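Local coordinates for protein cytochrome P450 monooxygenase (Rhodococcus sp. ECU0066, PDB 6KBH) that probably acts as a self-sufficient monooxygenase, uniting a heme P450 with a reductase that carries FMN and a [2Fe-2S] cluster, at residues K577-V582 with D596-A601. Numbering follows the deposited sequence.
Sequences KRYVFV and DQVKAA
Y579 on strand 578-584 and V598 on helix 588-601 are the closest pair of CA atoms across the two segments, 8.3 Å apart, and no hydrogen bond joins strand to helix here. V598 points its side chain at the strand and meets both aromatic residues, Y579 and F581, which come from the same side of the strand two positions apart. V598 CG1, set opposite the backbone N (chi1 179°), comes within 3.5 Å of Y579 CD2, and CE2, the next atom of that ring, lies 3.6 Å from the same V598 CG1. V598 CG2 also lies beside the CD2-CE2 bond of Y579, 3.7 Å from CD2. The tyrosine ring meets the valine at a slant. V598 CG2 has a second neighbour in F581, whose CZ lies 4.1 Å away; here the methyl stands at the ring edge, close to the ring plane. Both aromatic side chains leave the strand on its helix side, and in each CG lies opposite the carbonyl carbon, beside the backbone N. All three residues are buried and the contact is wholly apolar. An alanine at Y579 would remove the ring and is likely to leave a gap beside both V598 methyls, CG2 alone keeping a neighbour in the strand segment, F581. The apolar layer continues onto the neighbouring strands: Y579 touches Y658 of strand 655-661, while V598 and F581 both meet Y605 of strand 605-611. Away from this contact, D596 forms a salt bridge with R622 of helix 620-625 and K599 one with D626. Strand 578-584, helix 588-601 and strand 605-611 form a beta-alpha-beta unit of a five-stranded parallel sheet, with the helix packed on the sheet through apolar side chains, as in the nucleotide-binding domains of the ferredoxin reductase family.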
# COMPACT_ATOMS: atom_id res chain seq x y z
N LYS A 577 -34.80 -12.45 22.82
CA LYS A 577 -35.47 -13.38 23.73
C LYS A 577 -34.87 -14.78 23.63
O LYS A 577 -34.54 -15.40 24.65
CB LYS A 577 -36.96 -13.36 23.40
CG LYS A 577 -37.72 -14.69 23.23
CD LYS A 577 -37.75 -15.55 24.48
CE LYS A 577 -38.58 -16.82 24.25
NZ LYS A 577 -38.04 -17.72 23.20
N ARG A 578 -34.78 -15.30 22.42
CA ARG A 578 -34.36 -16.67 22.18
C ARG A 578 -33.60 -16.71 20.87
O ARG A 578 -33.73 -15.82 20.02
CB ARG A 578 -35.57 -17.63 22.14
CG ARG A 578 -35.28 -19.08 21.75
CD ARG A 578 -36.54 -19.92 21.91
NE ARG A 578 -37.58 -19.59 20.94
CZ ARG A 578 -38.13 -20.46 20.09
NH1 ARG A 578 -37.75 -21.73 20.09
NH2 ARG A 578 -39.08 -20.06 19.25
N TYR A 579 -32.76 -17.71 20.74
CA TYR A 579 -32.00 -17.92 19.52
C TYR A 579 -32.29 -19.33 19.05
O TYR A 579 -32.14 -20.28 19.81
CB TYR A 579 -30.51 -17.71 19.79
CG TYR A 579 -30.31 -16.59 20.77
CD1 TYR A 579 -30.33 -15.27 20.35
CD2 TYR A 579 -30.19 -16.83 22.14
CE1 TYR A 579 -30.19 -14.23 21.24
CE2 TYR A 579 -30.05 -15.80 23.04
CZ TYR A 579 -30.05 -14.50 22.58
OH TYR A 579 -29.91 -13.48 23.49
N VAL A 580 -32.72 -19.48 17.81
CA VAL A 580 -32.77 -20.79 17.20
C VAL A 580 -31.77 -20.74 16.06
O VAL A 580 -31.76 -19.77 15.29
CB VAL A 580 -34.18 -21.20 16.75
CG1 VAL A 580 -35.12 -21.10 17.95
CG2 VAL A 580 -34.66 -20.49 15.47
N PHE A 581 -30.86 -21.70 16.03
CA PHE A 581 -29.77 -21.72 15.07
C PHE A 581 -30.05 -22.86 14.10
O PHE A 581 -30.37 -23.97 14.52
CB PHE A 581 -28.43 -21.95 15.77
CG PHE A 581 -28.18 -21.06 16.98
CD1 PHE A 581 -28.60 -21.43 18.24
CD2 PHE A 581 -27.50 -19.85 16.84
CE1 PHE A 581 -28.36 -20.63 19.34
CE2 PHE A 581 -27.25 -19.04 17.93
CZ PHE A 581 -27.68 -19.42 19.19
N VAL A 582 -29.96 -22.59 12.81
CA VAL A 582 -30.03 -23.64 11.80
C VAL A 582 -28.69 -23.64 11.08
O VAL A 582 -28.10 -22.58 10.85
CB VAL A 582 -31.21 -23.49 10.84
CG1 VAL A 582 -31.10 -22.22 10.06
CG2 VAL A 582 -31.32 -24.70 9.92
N ASP A 596 -22.22 -21.31 22.14
CA ASP A 596 -21.47 -21.29 23.39
C ASP A 596 -21.66 -19.99 24.15
O ASP A 596 -21.80 -20.00 25.38
CB ASP A 596 -19.99 -21.55 23.11
CG ASP A 596 -19.71 -23.00 22.74
OD1 ASP A 596 -20.59 -23.85 22.98
OD2 ASP A 596 -18.61 -23.28 22.23
N GLN A 597 -21.65 -18.84 23.44
CA GLN A 597 -21.94 -17.57 24.10
C GLN A 597 -23.26 -17.64 24.86
O GLN A 597 -23.35 -17.19 26.01
CB GLN A 597 -22.00 -16.42 23.09
CG GLN A 597 -20.81 -16.24 22.18
CD GLN A 597 -20.35 -14.78 22.11
OE1 GLN A 597 -19.67 -14.29 23.01
NE2 GLN A 597 -20.78 -14.07 21.08
N VAL A 598 -24.29 -18.22 24.24
CA VAL A 598 -25.62 -18.21 24.82
C VAL A 598 -25.72 -19.17 26.00
O VAL A 598 -26.47 -18.91 26.95
CB VAL A 598 -26.67 -18.52 23.75
CG1 VAL A 598 -28.06 -18.53 24.35
CG2 VAL A 598 -26.59 -17.51 22.62
N LYS A 599 -24.97 -20.27 25.98
CA LYS A 599 -24.97 -21.14 27.16
C LYS A 599 -24.30 -20.45 28.33
O LYS A 599 -24.66 -20.71 29.49
CB LYS A 599 -24.30 -22.48 26.83
CG LYS A 599 -22.83 -22.63 27.19
CD LYS A 599 -22.54 -24.09 27.49
CE LYS A 599 -21.07 -24.36 27.76
NZ LYS A 599 -20.88 -25.79 28.13
N ALA A 600 -23.33 -19.60 28.04
CA ALA A 600 -22.65 -18.82 29.04
C ALA A 600 -23.55 -17.79 29.61
O ALA A 600 -23.56 -17.53 30.81
CB ALA A 600 -21.46 -18.13 28.44
N ALA A 601 -24.33 -17.17 28.74
CA ALA A 601 -25.21 -16.14 29.23
C ALA A 601 -26.15 -16.77 30.17
O ALA A 601 -26.31 -16.33 31.28
CB ALA A 601 -25.99 -15.57 28.09